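PDB 3NQP: SusD superfamily protein from Bacteroides fragilis NCTC 9343, which probably binds glycans at the outer membrane of the cell, as other members of the SusD family do. Local coordinates for residues A[405-410]-A[416-421]. Sequence-based numbering, arbitrary orientation.
Sequences YINLVR and NAWDET
Asn407 OD1, which accepts a hydrogen bond from the backbone N of Tyr425, also meets the six-membered end of the Trp418 indole, 4.0 Å from CH2. The oxygen lies at the ring edge, close to its plane, where the C-H groups carry slight positive charge; at this distance the attraction is at most feeble. Amide and indole planes are turned 58° apart. Asparagine suits a helix flank facing a loop, because its short side chain presents an acceptor to a backbone N-H there. Three residues further along, just short of a full turn, comes Arg410, whose CB approaches the same ring obliquely, 3.7 Å from Trp418 CZ3, while Trp418 CE3 lies 3.9 Å from Arg410 O. Trp418 has CG anti to the backbone N (chi1 175°), sending across an indole broad enough to meet both residues. Arginine is long enough to pack CB there yet, extended from CG to NE, carry its guanidinium away to a salt bridge with Glu441 and a hydrogen bond to Tyr423 O. Asp419 N-caps helix 420-423, its short carboxylate accepting weakly from Thr421 N; the 2.6 Å bond from Thr421 OG1 to Asp419 OD1 belongs to one of two conformers and is less certain. At this small surface contact the chain leaving helix 399-414 folds back beside it; that helix's other flanks pack on helices 382-396 and 431-445.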
ATOM      1  N   TYR A 405     -13.156  12.427  10.646  1.00  9.78           N
ATOM      2  CA  TYR A 405     -12.351  11.238  10.342  1.00 10.10           C
ATOM      3  C   TYR A 405     -10.849  11.470  10.604  1.00 12.15           C
ATOM      4  O   TYR A 405     -10.163  10.584  11.099  1.00 13.55           O
ATOM      5  CB  TYR A 405     -12.578  10.843   8.900  1.00  8.47           C
ATOM      6  CG  TYR A 405     -13.898  10.147   8.692  1.00 10.92           C
ATOM      7  CD1 TYR A 405     -14.182   8.964   9.352  1.00 15.80           C
ATOM      8  CD2 TYR A 405     -14.848  10.639   7.817  1.00 16.50           C
ATOM      9  CE1 TYR A 405     -15.394   8.277   9.130  1.00 13.83           C
ATOM     10  CE2 TYR A 405     -16.060   9.954   7.601  1.00 14.14           C
ATOM     11  CZ  TYR A 405     -16.317   8.777   8.265  1.00 10.70           C
ATOM     12  OH  TYR A 405     -17.520   8.108   8.062  1.00 14.61           O
ATOM     13  N   ILE A 406     -10.336  12.652  10.259  1.00 12.38           N
ATOM     14  CA  ILE A 406      -8.948  12.999  10.605  1.00 10.68           C
ATOM     15  C   ILE A 406      -8.718  12.932  12.108  1.00 12.19           C
ATOM     16  O   ILE A 406      -7.720  12.390  12.561  1.00 12.39           O
ATOM     17  CB  ILE A 406      -8.541  14.398  10.103  1.00  9.89           C
ATOM     18  CG1 ILE A 406      -8.445  14.411   8.573  1.00 14.10           C
ATOM     19  CG2 ILE A 406      -7.181  14.838  10.723  1.00  9.48           C
ATOM     20  CD1 ILE A 406      -8.333  15.869   7.977  1.00 13.00           C
ATOM     21  N   ASN A 407      -9.634  13.483  12.878  1.00 12.69           N
ATOM     22  CA  ASN A 407      -9.474  13.491  14.327  1.00 13.81           C
ATOM     23  C   ASN A 407      -9.641  12.124  14.992  1.00 13.61           C
ATOM     24  O   ASN A 407      -9.033  11.874  16.037  1.00 13.92           O
ATOM     25  CB  ASN A 407     -10.378  14.539  14.968  1.00 13.61           C
ATOM     26  CG  ASN A 407      -9.900  15.966  14.695  1.00 16.14           C
ATOM     27  OD1 ASN A 407      -8.690  16.247  14.739  1.00 12.90           O
ATOM     28  ND2 ASN A 407     -10.851  16.881  14.419  1.00 14.50           N
ATOM     29  N   LEU A 408     -10.455  11.244  14.422  1.00 12.60           N
ATOM     30  CA  LEU A 408     -10.499   9.874  14.891  1.00 12.47           C
ATOM     31  C   LEU A 408      -9.088   9.253  14.817  1.00 14.05           C
ATOM     32  O   LEU A 408      -8.613   8.678  15.781  1.00 15.77           O
ATOM     33  CB  LEU A 408     -11.445   9.019  14.037  1.00 14.15           C
ATOM     34  CG  LEU A 408     -12.909   9.044  14.449  1.00 16.94           C
ATOM     35  CD1 LEU A 408     -13.790   8.376  13.345  1.00 16.84           C
ATOM     36  CD2 LEU A 408     -13.119   8.407  15.842  1.00 19.68           C
ATOM     37  N   VAL A 409      -8.424   9.399  13.667  1.00 11.23           N
ATOM     38  CA  VAL A 409      -7.066   8.850  13.499  1.00 11.58           C
ATOM     39  C   VAL A 409      -6.049   9.553  14.383  1.00 12.07           C
ATOM     40  O   VAL A 409      -5.255   8.872  15.055  1.00 12.92           O
ATOM     41  CB  VAL A 409      -6.649   8.883  12.026  1.00 11.59           C
ATOM     42  CG1 VAL A 409      -5.230   8.353  11.865  1.00 10.57           C
ATOM     43  CG2 VAL A 409      -7.719   8.113  11.181  1.00 11.13           C
ATOM     44  N   ARG A 410      -6.085  10.900  14.446  1.00 10.93           N
ATOM     45  CA  ARG A 410      -5.126  11.624  15.298  1.00 11.93           C
ATOM     46  C   ARG A 410      -5.294  11.262  16.742  1.00 13.68           C
ATOM     47  O   ARG A 410      -4.309  11.130  17.471  1.00 13.84           O
ATOM     48  CB  ARG A 410      -5.260  13.129  15.183  1.00 12.33           C
ATOM     49  CG  ARG A 410      -4.873  13.645  13.819  1.00 14.54           C
ATOM     50  CD  ARG A 410      -4.792  15.150  13.796  1.00 14.35           C
ATOM     51  NE  ARG A 410      -4.439  15.694  12.479  1.00 10.29           N
ATOM     52  CZ  ARG A 410      -4.275  16.986  12.230  1.00 18.65           C
ATOM     53  NH1 ARG A 410      -4.404  17.891  13.209  1.00 14.79           N
ATOM     54  NH2 ARG A 410      -3.932  17.376  11.015  1.00 11.06           N
ATOM     55  N   ASN A 416      -2.453   8.907  25.273  1.00 19.59           N
ATOM     56  CA  ASN A 416      -2.710   9.635  26.506  1.00 22.48           C
ATOM     57  C   ASN A 416      -2.261  11.085  26.405  1.00 22.32           C
ATOM     58  O   ASN A 416      -2.588  11.875  27.284  1.00 21.61           O
ATOM     59  CB  ASN A 416      -1.953   8.999  27.708  1.00 26.06           C
ATOM     60  CG  ASN A 416      -2.442   7.620  28.040  1.00 35.12           C
ATOM     61  OD1 ASN A 416      -3.615   7.301  27.854  1.00 45.51           O
ATOM     62  ND2 ASN A 416      -1.543   6.784  28.545  1.00 42.84           N
ATOM     63  N   ALA A 417      -1.465  11.423  25.386  1.00 18.79           N
ATOM     64  CA  ALA A 417      -1.059  12.813  25.172  1.00 19.35           C
ATOM     65  C   ALA A 417      -2.072  13.624  24.319  1.00 20.24           C
ATOM     66  O   ALA A 417      -1.860  14.804  24.048  1.00 19.84           O
ATOM     67  CB  ALA A 417       0.366  12.862  24.553  1.00 17.05           C
ATOM     68  N   TRP A 418      -3.172  13.015  23.904  1.00 18.62           N
ATOM     69  CA  TRP A 418      -4.127  13.734  23.058  1.00 18.68           C
ATOM     70  C   TRP A 418      -4.677  14.964  23.741  1.00 21.87           C
ATOM     71  O   TRP A 418      -5.134  14.891  24.874  1.00 22.95           O
ATOM     72  CB  TRP A 418      -5.291  12.831  22.745  1.00 19.35           C
ATOM     73  CG  TRP A 418      -6.432  13.432  21.972  1.00 17.02           C
ATOM     74  CD1 TRP A 418      -7.737  13.536  22.404  1.00 22.66           C
ATOM     75  CD2 TRP A 418      -6.413  13.977  20.646  1.00 14.37           C
ATOM     76  NE1 TRP A 418      -8.512  14.081  21.433  1.00 24.93           N
ATOM     77  CE2 TRP A 418      -7.734  14.364  20.339  1.00 17.87           C
ATOM     78  CE3 TRP A 418      -5.418  14.140  19.667  1.00 12.51           C
ATOM     79  CZ2 TRP A 418      -8.084  14.928  19.109  1.00 19.55           C
ATOM     80  CZ3 TRP A 418      -5.769  14.702  18.452  1.00 19.79           C
ATOM     81  CH2 TRP A 418      -7.095  15.075  18.174  1.00 14.12           C
ATOM     82  N   ASP A 419      -4.649  16.076  23.037  1.00 21.94           N
ATOM     83  CA  ASP A 419      -5.055  17.355  23.563  1.00 22.91           C
ATOM     84  C   ASP A 419      -5.596  18.114  22.385  1.00 20.23           C
ATOM     85  O   ASP A 419      -4.827  18.493  21.495  1.00 22.21           O
ATOM     86  CB  ASP A 419      -3.831  18.074  24.124  1.00 24.76           C
ATOM     87  CG  ASP A 419      -4.138  19.485  24.654  1.00 33.51           C
ATOM     88  OD1 ASP A 419      -5.220  20.039  24.326  1.00 36.62           O
ATOM     89  OD2 ASP A 419      -3.268  20.019  25.409  1.00 33.46           O
ATOM     90  N   GLU A 420      -6.906  18.339  22.366  1.00 20.19           N
ATOM     91  CA  GLU A 420      -7.565  18.905  21.169  1.00 22.87           C
ATOM     92  C   GLU A 420      -7.011  20.261  20.780  1.00 20.65           C
ATOM     93  O   GLU A 420      -6.883  20.548  19.599  1.00 24.73           O
ATOM     94  CB  GLU A 420      -9.079  18.976  21.342  1.00 24.10           C
ATOM     95  CG  GLU A 420      -9.758  17.607  21.438  1.00 29.14           C
ATOM     96  CD  GLU A 420     -11.237  17.689  21.805  1.00 42.43           C
ATOM     97  OE1 GLU A 420     -11.943  18.568  21.277  1.00 43.95           O
ATOM     98  OE2 GLU A 420     -11.695  16.877  22.639  1.00 53.13           O
ATOM     99  N   THR A 421      -6.669  21.049  21.807  0.50 21.33           N
ATOM    100  CA  THR A 421      -6.148  22.403  21.682  0.50 18.96           C
ATOM    101  C   THR A 421      -4.845  22.427  20.858  0.50 18.29           C
ATOM    102  O   THR A 421      -4.638  23.319  20.042  0.50 20.04           O
ATOM    103  CB  THR A 421      -5.905  23.055  23.121  0.50 19.87           C
ATOM    104  OG1 THR A 421      -4.714  22.531  23.707  0.50 14.11           O
ATOM    105  CG2 THR A 421      -7.060  22.778  24.097  0.50 19.88           C
TER